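Local atomic coordinates of NAD(P)-dependent oxidoreductase (Pseudomonas putida, PDB entry 7A3W), a protein that binds NADPH and, as an imine reductase, probably catalyses reduction of imines, with activity in conjugate reduction and reductive amination. Residues Gly17-Val22 against Ala124-Tyr129; Thr26-Gln29 against Gly33-Val36; Lys224-Arg229 against Asp285-Phe290; Ala247-Val252 against Asp267-Tyr272. All blocks are in the same frame, centred on the assembly; numbering follows the deposited sequence.

Interaction 1 (Gly17-Val22 against Ala124-Tyr129); sequences GAMGSV and AGIMCY. With NDP (NADPH dihydro-nicotinamide-adenine-dinucleotide phosphate), chain F.
Met19 and Ile126 meet tip to tip in an apolar contact, with Met19 CG 3.6 Å from Ile126 CD1. CG of Met19 stands anti to the backbone N (chi1 -180°), and bends at chi2 and chi3 then carry the thioether to Ile126 and its methyl against one face of the nicotinamide. Met19 CE lies 3.8 Å from Ile126 CG2. Met19 CE is also 3.5 Å from C4N of NADPH.

The hydrogen bonds belong to the glycine-rich turn of a Rossmann fold, where Gly17 brings the backbone close to the cofactor, Gly17 N being 3.3 Å from O3B of NADPH. Ala18 N binds O1A of NADPH at 2.8 Å, and Met19 N reaches O2N on the other phosphate almost straight, at 175°. Both donors lie at the start of helix 18-29, whose N-terminal end would favour the negative diphosphate.

Carbonyl and ring contacts come from 124-129. Cys128 O approaches C4N of NADPH to 3.0 Å, while Tyr129 CD1 lies 3.1 Å from O7N of NADPH and the Tyr129 hydroxyl is hydrogen-bonded to His245 of the second subunit. Because C4N is the hydride-bearing carbon and Met19 CE covers one face there, transfer probably proceeds from the other face.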
loop_
_atom_site.group_PDB
_atom_site.type_symbol
_atom_site.label_atom_id
_atom_site.label_comp_id
_atom_site.label_asym_id
_atom_site.label_seq_id
_atom_site.Cartn_x
_atom_site.Cartn_y
_atom_site.Cartn_z
ATOM N N GLY B 17 -13.311 -17.842 17.016
ATOM C CA GLY B 17 -13.882 -16.731 16.237
ATOM C C GLY B 17 -13.661 -16.898 14.748
ATOM O O GLY B 17 -13.465 -18.080 14.242
ATOM N N ALA B 18 -13.725 -15.781 14.020
ATOM C CA ALA B 18 -13.603 -15.797 12.546
ATOM C C ALA B 18 -12.317 -16.517 12.141
ATOM O O ALA B 18 -12.374 -17.383 11.205
ATOM C CB ALA B 18 -13.651 -14.390 12.007
ATOM N N MET B 19 -11.201 -16.239 12.820
ATOM C CA MET B 19 -9.877 -16.840 12.447
ATOM C C MET B 19 -9.698 -18.211 13.110
ATOM O O MET B 19 -9.390 -19.209 12.367
ATOM C CB MET B 19 -8.757 -15.855 12.819
ATOM C CG MET B 19 -7.373 -16.323 12.497
ATOM S SD MET B 19 -7.092 -16.732 10.740
ATOM C CE MET B 19 -6.902 -15.120 9.979
ATOM N N GLY B 20 -9.897 -18.314 14.424
ATOM C CA GLY B 20 -9.674 -19.557 15.200
ATOM C C GLY B 20 -10.461 -20.733 14.643
ATOM O O GLY B 20 -9.909 -21.864 14.546
ATOM N N SER B 21 -11.703 -20.505 14.230
ATOM C CA SER B 21 -12.567 -21.607 13.712
ATOM C C SER B 21 -11.904 -22.208 12.468
ATOM O O SER B 21 -11.921 -23.438 12.302
ATOM C CB SER B 21 -13.947 -21.172 13.434
ATOM O OG SER B 21 -13.964 -20.056 12.575
ATOM N N VAL B 22 -11.345 -21.351 11.619
ATOM C CA VAL B 22 -10.718 -21.787 10.342
ATOM C C VAL B 22 -9.374 -22.477 10.622
ATOM O O VAL B 22 -9.003 -23.447 9.888
ATOM C CB VAL B 22 -10.612 -20.574 9.406
ATOM C CG1 VAL B 22 -9.752 -20.877 8.193
ATOM C CG2 VAL B 22 -11.991 -20.057 9.025
ATOM N N ALA B 124 3.229 -15.361 17.726
ATOM C CA ALA B 124 2.954 -15.502 16.282
ATOM C C ALA B 124 2.002 -14.397 15.824
ATOM O O ALA B 124 1.399 -13.677 16.661
ATOM C CB ALA B 124 2.451 -16.883 15.959
ATOM N N GLY B 125 1.996 -14.156 14.532
ATOM C CA GLY B 125 1.164 -13.103 13.935
ATOM C C GLY B 125 0.702 -13.573 12.576
ATOM O O GLY B 125 1.567 -13.952 11.758
ATOM N N ILE B 126 -0.614 -13.603 12.380
ATOM C CA ILE B 126 -1.240 -14.128 11.137
ATOM C C ILE B 126 -1.340 -12.993 10.118
ATOM O O ILE B 126 -1.979 -11.957 10.412
ATOM C CB ILE B 126 -2.601 -14.782 11.402
ATOM C CG1 ILE B 126 -2.524 -15.865 12.485
ATOM C CG2 ILE B 126 -3.155 -15.312 10.092
ATOM C CD1 ILE B 126 -3.849 -16.319 13.041
ATOM N N MET B 127 -0.732 -13.179 8.961
ATOM C CA MET B 127 -0.601 -12.126 7.925
ATOM C C MET B 127 -1.575 -12.425 6.768
ATOM O O MET B 127 -1.161 -12.435 5.591
ATOM C CB MET B 127 0.859 -12.041 7.454
ATOM C CG MET B 127 1.898 -12.067 8.605
ATOM S SD MET B 127 1.480 -10.926 10.010
ATOM C CE MET B 127 1.732 -9.330 9.247
ATOM N N CYS B 128 -2.853 -12.586 7.092
ATOM C CA CYS B 128 -3.908 -12.918 6.098
ATOM C C CYS B 128 -5.286 -12.877 6.745
ATOM O O CYS B 128 -5.391 -12.796 7.981
ATOM C CB CYS B 128 -3.690 -14.291 5.453
ATOM S SG CYS B 128 -3.994 -15.699 6.559
ATOM N N TYR B 129 -6.314 -12.946 5.904
ATOM C CA TYR B 129 -7.711 -13.186 6.333
ATOM C C TYR B 129 -7.949 -14.689 6.348
ATOM O O TYR B 129 -7.175 -15.459 5.738
ATOM C CB TYR B 129 -8.681 -12.438 5.415
ATOM C CG TYR B 129 -8.636 -10.940 5.583
ATOM C CD1 TYR B 129 -9.275 -10.353 6.659
ATOM C CD2 TYR B 129 -7.961 -10.112 4.699
ATOM C CE1 TYR B 129 -9.285 -8.982 6.833
ATOM C CE2 TYR B 129 -7.891 -8.736 4.914
ATOM C CZ TYR B 129 -8.598 -8.173 5.951
ATOM O OH TYR B 129 -8.591 -6.832 6.180
HETATM P PA NDP F . -13.420 -12.740 16.637
HETATM O O1A NDP F . -14.123 -13.470 15.528
HETATM O O2A NDP F . -14.018 -11.517 17.293
HETATM O O5B NDP F . -13.132 -13.828 17.776
HETATM C C5B NDP F . -12.677 -13.412 19.076
HETATM C C4B NDP F . -12.425 -14.667 19.869
HETATM O O4B NDP F . -11.933 -14.314 21.195
HETATM C C3B NDP F . -13.650 -15.561 20.099
HETATM O O3B NDP F . -13.202 -16.893 20.193
HETATM C C2B NDP F . -14.152 -15.020 21.428
HETATM O O2B NDP F . -14.970 -15.890 22.220
HETATM C C1B NDP F . -12.811 -14.888 22.136
HETATM N N9A NDP F . -12.871 -14.050 23.317
HETATM C C8A NDP F . -13.177 -12.720 23.422
HETATM N N7A NDP F . -13.144 -12.286 24.660
HETATM C C5A NDP F . -12.748 -13.390 25.401
HETATM C C6A NDP F . -12.524 -13.589 26.775
HETATM N N6A NDP F . -12.636 -12.628 27.700
HETATM N N1A NDP F . -12.149 -14.823 27.170
HETATM C C2A NDP F . -12.029 -15.795 26.255
HETATM N N3A NDP F . -12.230 -15.737 24.945
HETATM C C4A NDP F . -12.591 -14.491 24.581
HETATM O O3 NDP F . -11.914 -12.367 16.271
HETATM P PN NDP F . -11.002 -13.028 15.116
HETATM O O1N NDP F . -11.310 -12.256 13.889
HETATM O O2N NDP F . -11.201 -14.514 15.080
HETATM O O5D NDP F . -9.558 -12.593 15.607
HETATM C C5D NDP F . -8.814 -13.305 16.620
HETATM C C4D NDP F . -7.418 -12.739 16.667
HETATM O O4D NDP F . -6.736 -12.988 15.408
HETATM C C3D NDP F . -7.317 -11.223 16.920
HETATM O O3D NDP F . -6.310 -10.972 17.890
HETATM C C2D NDP F . -7.026 -10.672 15.537
HETATM O O2D NDP F . -6.364 -9.415 15.607
HETATM C C1D NDP F . -6.207 -11.797 14.899
HETATM N N1N NDP F . -6.316 -11.858 13.409
HETATM C C2N NDP F . -7.519 -11.994 12.753
HETATM C C3N NDP F . -7.615 -11.877 11.381
HETATM C C7N NDP F . -8.902 -12.012 10.639
HETATM O O7N NDP F . -8.893 -11.761 9.434
HETATM N N7N NDP F . -10.005 -12.430 11.237
HETATM C C4N NDP F . -6.381 -11.682 10.589
HETATM C C5N NDP F . -5.172 -11.582 11.367
HETATM C C6N NDP F . -5.157 -11.779 12.669
HETATM P P2B NDP F . -16.553 -15.877 21.890
HETATM O O1X NDP F . -16.933 -14.398 21.876
HETATM O O2X NDP F . -16.796 -16.652 20.614
HETATM O O3X NDP F . -17.050 -16.601 23.123
#

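Interaction 2 (Thr26-Gln29 against Gly33-Val36); sequences TLLQ and GVTV
Val34 lays its CG2 methyl against two successive helix residues, Leu27 and Leu28. The contact closes the first beta-alpha-beta unit of a Rossmann fold, in which helix 18-29 connects strand 10-14 to strand 33-37 and packs on the sheet. Between 26-29 and 33-36 the join is made by hydrocarbon, with no hydrogen bond across it.

The two leucines use different parts of themselves. Leu27 starts out toward the strand and offers its CB, 3.7 Å from Val34 CG2, while the rest of its side chain packs on Val11 and Val13 of the neighbouring strand 10-14. Leu28 leaves the helix at a slant, yet its branch turns back so that Leu28 CG comes within 3.8 Å of Val34 CG2, and the two side chains cross obliquely. Leu28 also touches Ala52, just before strand 53-54.

On the strand, Val34 and Thr35 alternate in the usual way, Val34 facing the helix and Thr35 pointing away from it. Backbone bonds of Val34 to Ser53 and of Thr35 to Val11 and Val13 hold the strand between its neighbours. The first torsion of Val34 (chi1 -180°) sets CG1 anti to the backbone N and leaves CG2 as the methyl at the helix, where Leu28 CD2 closes in on Val34 CB at 3.9 Å.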
loop_
_atom_site.group_PDB
_atom_site.type_symbol
_atom_site.label_atom_id
_atom_site.label_comp_id
_atom_site.label_asym_id
_atom_site.label_seq_id
_atom_site.Cartn_x
_atom_site.Cartn_y
_atom_site.Cartn_z
ATOM N N THR B 26 -8.946 -26.262 9.309
ATOM C CA THR B 26 -7.835 -26.555 8.378
ATOM C C THR B 26 -7.023 -27.752 8.880
ATOM O O THR B 26 -6.663 -28.642 8.055
ATOM C CB THR B 26 -6.971 -25.317 8.152
ATOM O OG1 THR B 26 -7.831 -24.267 7.707
ATOM C CG2 THR B 26 -5.884 -25.584 7.136
ATOM N N LEU B 27 -6.716 -27.768 10.168
ATOM C CA LEU B 27 -6.017 -28.895 10.826
ATOM C C LEU B 27 -6.863 -30.172 10.716
ATOM O O LEU B 27 -6.283 -31.207 10.377
ATOM C CB LEU B 27 -5.699 -28.510 12.273
ATOM C CG LEU B 27 -4.551 -27.517 12.421
ATOM C CD1 LEU B 27 -4.574 -26.838 13.763
ATOM C CD2 LEU B 27 -3.221 -28.217 12.197
ATOM N N LEU B 28 -8.174 -30.103 10.962
ATOM C CA LEU B 28 -9.053 -31.301 10.862
ATOM C C LEU B 28 -8.947 -31.868 9.451
ATOM O O LEU B 28 -8.738 -33.089 9.326
ATOM C CB LEU B 28 -10.502 -30.940 11.185
ATOM C CG LEU B 28 -10.856 -30.846 12.660
ATOM C CD1 LEU B 28 -12.259 -30.259 12.784
ATOM C CD2 LEU B 28 -10.756 -32.216 13.358
ATOM N N GLN B 29 -9.031 -31.007 8.437
ATOM C CA GLN B 29 -9.103 -31.418 7.013
ATOM C C GLN B 29 -7.771 -32.037 6.590
ATOM O O GLN B 29 -7.794 -32.890 5.682
ATOM C CB GLN B 29 -9.561 -30.249 6.137
ATOM C CG GLN B 29 -11.011 -29.878 6.427
ATOM C CD GLN B 29 -11.521 -28.717 5.605
ATOM O OE1 GLN B 29 -10.767 -28.020 4.940
ATOM N NE2 GLN B 29 -12.818 -28.487 5.666
ATOM N N GLY B 33 -5.850 -34.711 14.658
ATOM C CA GLY B 33 -6.796 -34.714 15.778
ATOM C C GLY B 33 -6.865 -33.296 16.298
ATOM O O GLY B 33 -5.789 -32.657 16.406
ATOM N N VAL B 34 -8.051 -32.745 16.477
ATOM C CA VAL B 34 -8.122 -31.351 16.991
ATOM C C VAL B 34 -9.033 -31.341 18.199
ATOM O O VAL B 34 -10.167 -31.763 18.054
ATOM C CB VAL B 34 -8.596 -30.339 15.940
ATOM C CG1 VAL B 34 -8.636 -28.939 16.536
ATOM C CG2 VAL B 34 -7.731 -30.365 14.707
ATOM N N THR B 35 -8.547 -30.772 19.296
ATOM C CA THR B 35 -9.363 -30.427 20.471
ATOM C C THR B 35 -9.552 -28.922 20.456
ATOM O O THR B 35 -8.544 -28.203 20.377
ATOM C CB THR B 35 -8.724 -30.927 21.768
ATOM O OG1 THR B 35 -8.722 -32.356 21.730
ATOM C CG2 THR B 35 -9.457 -30.431 22.995
ATOM N N VAL B 36 -10.795 -28.465 20.555
ATOM C CA VAL B 36 -11.079 -27.010 20.502
ATOM C C VAL B 36 -11.625 -26.585 21.842
ATOM O O VAL B 36 -12.161 -27.419 22.578
ATOM C CB VAL B 36 -12.031 -26.660 19.349
ATOM C CG1 VAL B 36 -11.421 -27.017 18.013
ATOM C CG2 VAL B 36 -13.378 -27.356 19.519
#

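Interaction 3 (Lys224-Arg229 against Asp285-Phe290); sequences KTAADR and DIASLF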
loop_
_atom_site.group_PDB
_atom_site.type_symbol
_atom_site.label_atom_id
_atom_site.label_comp_id
_atom_site.label_asym_id
_atom_site.label_seq_id
_atom_site.Cartn_x
_atom_site.Cartn_y
_atom_site.Cartn_z
ATOM N N LYS B 224 11.340 -0.918 -2.305
ATOM C CA LYS B 224 12.733 -1.376 -2.574
ATOM C C LYS B 224 13.680 -0.176 -2.676
ATOM O O LYS B 224 14.719 -0.144 -1.975
ATOM C CB LYS B 224 12.739 -2.197 -3.860
ATOM C CG LYS B 224 12.104 -3.553 -3.686
ATOM C CD LYS B 224 12.231 -4.441 -4.904
ATOM C CE LYS B 224 11.333 -5.649 -4.783
ATOM N NZ LYS B 224 11.143 -6.324 -6.088
ATOM N N THR B 225 13.304 0.800 -3.497
ATOM C CA THR B 225 14.102 2.002 -3.787
ATOM C C THR B 225 14.334 2.787 -2.502
ATOM O O THR B 225 15.510 3.142 -2.187
ATOM C CB THR B 225 13.427 2.869 -4.850
ATOM O OG1 THR B 225 13.259 2.063 -6.013
ATOM C CG2 THR B 225 14.248 4.094 -5.188
ATOM N N ALA B 226 13.259 3.085 -1.787
ATOM C CA ALA B 226 13.358 3.937 -0.588
ATOM C C ALA B 226 14.156 3.180 0.492
ATOM O O ALA B 226 14.959 3.820 1.172
ATOM C CB ALA B 226 11.980 4.307 -0.112
ATOM N N ALA B 227 13.917 1.870 0.664
ATOM C CA ALA B 227 14.635 1.060 1.682
ATOM C C ALA B 227 16.128 1.082 1.370
ATOM O O ALA B 227 16.909 1.210 2.314
ATOM C CB ALA B 227 14.143 -0.356 1.725
ATOM N N ASP B 228 16.513 0.924 0.099
ATOM C CA ASP B 228 17.952 0.932 -0.290
ATOM C C ASP B 228 18.557 2.309 -0.003
ATOM O O ASP B 228 19.684 2.373 0.548
ATOM C CB ASP B 228 18.147 0.467 -1.719
ATOM C CG ASP B 228 17.862 -1.009 -1.926
ATOM O OD1 ASP B 228 17.627 -1.728 -0.933
ATOM O OD2 ASP B 228 17.875 -1.425 -3.079
ATOM N N ARG B 229 17.824 3.384 -0.275
ATOM C CA ARG B 229 18.289 4.758 0.029
ATOM C C ARG B 229 18.410 4.973 1.538
ATOM O O ARG B 229 19.389 5.616 1.940
ATOM C CB ARG B 229 17.352 5.802 -0.577
ATOM C CG ARG B 229 17.588 6.008 -2.062
ATOM C CD ARG B 229 16.592 7.010 -2.591
ATOM N NE ARG B 229 16.764 7.367 -3.979
ATOM C CZ ARG B 229 17.641 8.266 -4.431
ATOM N NH1 ARG B 229 18.463 8.890 -3.600
ATOM N NH2 ARG B 229 17.699 8.521 -5.726
ATOM N N ASP B 285 15.273 13.262 -2.125
ATOM C CA ASP B 285 14.385 12.121 -2.444
ATOM C C ASP B 285 13.329 11.959 -1.343
ATOM O O ASP B 285 13.587 12.286 -0.160
ATOM C CB ASP B 285 15.189 10.833 -2.580
ATOM C CG ASP B 285 14.401 9.689 -3.195
ATOM O OD1 ASP B 285 14.334 9.638 -4.445
ATOM O OD2 ASP B 285 13.861 8.862 -2.417
ATOM N N ILE B 286 12.183 11.415 -1.723
ATOM C CA ILE B 286 11.028 11.186 -0.818
ATOM C C ILE B 286 11.421 10.203 0.289
ATOM O O ILE B 286 10.814 10.293 1.352
ATOM C CB ILE B 286 9.784 10.733 -1.618
ATOM C CG1 ILE B 286 8.510 10.867 -0.774
ATOM C CG2 ILE B 286 9.960 9.335 -2.216
ATOM C CD1 ILE B 286 8.109 12.291 -0.532
ATOM N N ALA B 287 12.411 9.337 0.075
ATOM C CA ALA B 287 12.903 8.412 1.122
ATOM C C ALA B 287 13.352 9.206 2.363
ATOM O O ALA B 287 13.269 8.664 3.455
ATOM C CB ALA B 287 13.987 7.518 0.577
ATOM N N SER B 288 13.764 10.465 2.218
ATOM C CA SER B 288 14.249 11.310 3.342
ATOM C C SER B 288 13.154 11.476 4.407
ATOM O O SER B 288 13.486 11.888 5.520
ATOM C CB SER B 288 14.739 12.638 2.833
ATOM O OG SER B 288 13.671 13.425 2.336
ATOM N N LEU B 289 11.883 11.221 4.073
ATOM C CA LEU B 289 10.784 11.324 5.070
ATOM C C LEU B 289 11.073 10.378 6.249
ATOM O O LEU B 289 10.738 10.740 7.367
ATOM C CB LEU B 289 9.445 10.963 4.435
ATOM C CG LEU B 289 8.596 12.129 3.947
ATOM C CD1 LEU B 289 9.359 13.023 2.984
ATOM C CD2 LEU B 289 7.340 11.587 3.299
ATOM N N PHE B 290 11.703 9.224 6.007
ATOM C CA PHE B 290 12.050 8.270 7.086
ATOM C C PHE B 290 12.866 8.993 8.163
ATOM O O PHE B 290 12.540 8.850 9.345
ATOM C CB PHE B 290 12.816 7.071 6.551
ATOM C CG PHE B 290 13.198 6.058 7.592
ATOM C CD1 PHE B 290 14.355 6.205 8.340
ATOM C CD2 PHE B 290 12.429 4.924 7.800
ATOM C CE1 PHE B 290 14.728 5.252 9.272
ATOM C CE2 PHE B 290 12.804 3.962 8.725
ATOM C CZ PHE B 290 13.957 4.120 9.456
HETATM O O HOH W 1 14.157 7.337 -5.479
#
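An Asx turn at Asp285, leading into the C-terminal helix, receives Arg229 of helix 205-232. Within the turn, Asp285 OD2 accepts the backbone N of Ala287 at 2.9 Å, from the anti side and 31° out of the carboxylate plane. Asp285 O takes two further donors, Ser288 N and Ser288 OG.

The carboxylate so fixed lies over one face of the Arg229 guanidinium, the two planes only 14° apart. Asp285 OD1 is 3.4 Å from Arg229 NE, a salt bridge of charge alone, because no N-H points at the oxygen. A water supplies a link of a different kind, giving a hydrogen to Asp285 OD1 and accepting a weak bond from Arg229 NE at 3.0 Å. At the other end of the group, Arg229 NH1 binds Asp234 O and Arg229 NH2 pairs with Glu238.

Where the backbones draw closest, two small residues meet: Ala226 CB and Ala287 CB are 3.8 Å apart, and the Ala287 methyl also lies 3.9 Å from Arg229 CB. Behind this seam Ile286 packs on Tyr269 and Cys273 of helix 264-278, and Leu289 touches both that helix and Val242 of helix 242-258.

Interaction 4 (Ala247-Val252 against Asp267-Tyr272); sequences AGQEVV and DAYLSY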
loop_
_atom_site.group_PDB
_atom_site.type_symbol
_atom_site.label_atom_id
_atom_site.label_comp_id
_atom_site.label_asym_id
_atom_site.label_seq_id
_atom_site.Cartn_x
_atom_site.Cartn_y
_atom_site.Cartn_z
ATOM N N ALA B 247 3.921 19.688 -4.026
ATOM C CA ALA B 247 3.154 20.498 -4.995
ATOM C C ALA B 247 2.126 19.591 -5.665
ATOM O O ALA B 247 1.011 20.006 -5.843
ATOM C CB ALA B 247 4.064 21.148 -5.998
ATOM N N GLY B 248 2.527 18.383 -6.048
ATOM C CA GLY B 248 1.619 17.407 -6.677
ATOM C C GLY B 248 0.514 16.965 -5.733
ATOM O O GLY B 248 -0.648 16.937 -6.155
ATOM N N GLN B 249 0.838 16.619 -4.488
ATOM C CA GLN B 249 -0.182 16.063 -3.566
ATOM C C GLN B 249 -1.118 17.182 -3.100
ATOM O O GLN B 249 -2.218 16.848 -2.662
ATOM C CB GLN B 249 0.422 15.289 -2.393
ATOM C CG GLN B 249 -0.431 14.096 -2.009
ATOM C CD GLN B 249 -0.408 12.964 -3.009
ATOM O OE1 GLN B 249 0.314 13.005 -3.998
ATOM N NE2 GLN B 249 -1.184 11.926 -2.735
ATOM N N GLU B 250 -0.725 18.450 -3.211
ATOM C CA GLU B 250 -1.655 19.545 -2.865
ATOM C C GLU B 250 -2.746 19.621 -3.939
ATOM O O GLU B 250 -3.876 20.024 -3.628
ATOM C CB GLU B 250 -0.916 20.870 -2.725
ATOM C CG GLU B 250 -0.125 20.981 -1.443
ATOM C CD GLU B 250 0.775 22.209 -1.385
ATOM O OE1 GLU B 250 1.075 22.773 -2.455
ATOM O OE2 GLU B 250 1.201 22.584 -0.276
ATOM N N VAL B 251 -2.437 19.215 -5.164
ATOM C CA VAL B 251 -3.447 19.077 -6.254
ATOM C C VAL B 251 -4.356 17.892 -5.931
ATOM O O VAL B 251 -5.563 18.008 -6.075
ATOM C CB VAL B 251 -2.747 18.958 -7.621
ATOM C CG1 VAL B 251 -3.720 18.727 -8.769
ATOM C CG2 VAL B 251 -1.921 20.214 -7.861
ATOM N N VAL B 252 -3.802 16.766 -5.496
ATOM C CA VAL B 252 -4.619 15.593 -5.071
ATOM C C VAL B 252 -5.575 16.056 -3.951
ATOM O O VAL B 252 -6.765 15.777 -4.026
ATOM C CB VAL B 252 -3.728 14.422 -4.638
ATOM C CG1 VAL B 252 -4.536 13.276 -4.049
ATOM C CG2 VAL B 252 -2.883 13.911 -5.799
ATOM N N ASP B 267 -3.776 13.816 4.055
ATOM C CA ASP B 267 -3.336 14.783 5.097
ATOM C C ASP B 267 -2.131 14.217 5.856
ATOM O O ASP B 267 -1.162 14.978 6.135
ATOM C CB ASP B 267 -4.448 15.105 6.085
ATOM C CG ASP B 267 -5.574 15.922 5.495
ATOM O OD1 ASP B 267 -5.386 16.525 4.434
ATOM O OD2 ASP B 267 -6.628 15.954 6.125
ATOM N N ALA B 268 -2.156 12.923 6.170
ATOM C CA ALA B 268 -1.060 12.251 6.907
ATOM C C ALA B 268 0.228 12.302 6.080
ATOM O O ALA B 268 1.275 12.719 6.595
ATOM C CB ALA B 268 -1.472 10.842 7.266
ATOM N N TYR B 269 0.180 11.888 4.824
ATOM C CA TYR B 269 1.372 11.907 3.945
ATOM C C TYR B 269 1.897 13.341 3.815
ATOM O O TYR B 269 3.105 13.556 3.919
ATOM C CB TYR B 269 1.021 11.317 2.585
ATOM C CG TYR B 269 2.022 11.616 1.506
ATOM C CD1 TYR B 269 3.251 10.967 1.433
ATOM C CD2 TYR B 269 1.728 12.555 0.541
ATOM C CE1 TYR B 269 4.145 11.247 0.418
ATOM C CE2 TYR B 269 2.607 12.846 -0.478
ATOM C CZ TYR B 269 3.805 12.169 -0.559
ATOM O OH TYR B 269 4.651 12.481 -1.582
ATOM N N LEU B 270 1.014 14.319 3.622
ATOM C CA LEU B 270 1.467 15.729 3.448
ATOM C C LEU B 270 2.150 16.205 4.730
ATOM O O LEU B 270 3.154 16.934 4.610
ATOM C CB LEU B 270 0.295 16.626 3.052
ATOM C CG LEU B 270 0.027 16.700 1.553
ATOM C CD1 LEU B 270 -1.271 17.446 1.281
ATOM C CD2 LEU B 270 1.196 17.347 0.820
ATOM N N SER B 271 1.653 15.803 5.900
ATOM C CA SER B 271 2.264 16.185 7.199
ATOM C C SER B 271 3.690 15.638 7.265
ATOM O O SER B 271 4.577 16.335 7.771
ATOM C CB SER B 271 1.424 15.744 8.385
ATOM O OG SER B 271 1.571 14.354 8.645
ATOM N N TYR B 272 3.943 14.433 6.749
ATOM C CA TYR B 272 5.290 13.831 6.778
ATOM C C TYR B 272 6.191 14.576 5.784
ATOM O O TYR B 272 7.368 14.848 6.097
ATOM C CB TYR B 272 5.215 12.337 6.497
ATOM C CG TYR B 272 4.467 11.546 7.541
ATOM C CD1 TYR B 272 4.228 12.061 8.803
ATOM C CD2 TYR B 272 4.058 10.243 7.287
ATOM C CE1 TYR B 272 3.577 11.324 9.774
ATOM C CE2 TYR B 272 3.414 9.486 8.257
ATOM C CZ TYR B 272 3.167 10.036 9.507
ATOM O OH TYR B 272 2.530 9.341 10.498
HETATM O O HOH W 2 3.391 13.456 -3.929
#
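Gln249 carries most of this contact from helix 242-258, and its side chain meets Tyr269 and Leu270 of helix 264-278 in succession. CB begins between the two: Gln249 CB is 3.9 Å from Leu270 CD2 and lies in the plane of the Tyr269 ring, at its edge. CG follows along the same edge, with Gln249 CG 3.6 Å from Tyr269 CE2. At CD the chain is already leaving, 3.9 Å from Tyr269 CE2 and bent at chi2 (71°), and the amide stands steeply to the ring, their planes 73° apart.

The two ends of the amide then part. Gln249 OE1 accepts a hydrogen bond from a water at 3.1 Å, and the same water accepts one from Tyr269 OH at 2.8 Å, so that a single molecule ties the tyrosine hydroxyl to the glutamine. Gln249 NE2 donates to Tyr181 O of the second subunit. With both ends engaged, the rotation of the amide is settled. The ring of Tyr269 also stacks with Phe185 of the second subunit.

Leu270 fills the side of the contact away from the tyrosine. Its CD2 is at the limit of contact with Glu250 CG, while the carboxylate of Glu250 forms a salt bridge with Arg274.

The segments run nearly antiparallel, at 159°, with axes 10.6 Å apart at their closest. The arrangement is that of a helical hairpin in the all-helical C-terminal domain of this family, here packed against the other subunit of the dimer.

In the fold
The four interactions divide between two domains. Interaction 2 is nested along the chain within interaction 1, and the two share helix 18-29 and the Rossmann sheet, their centres about 14 Å apart. Interaction 4 is likewise nested within interaction 3, in the helical C-terminal domain; their centres lie about 17 Å apart and they touch, Leu289 CG packing 3.7 Å from Tyr272 O. Between the domains the gaps are wide: the centres of interactions 1 and 4 are about 35 Å apart, without touch. The dimer bridges this separation, because interactions 1, 3 and 4 all reach the second subunit, whose C-terminal domain contributes to the NADPH pocket beside interaction 1.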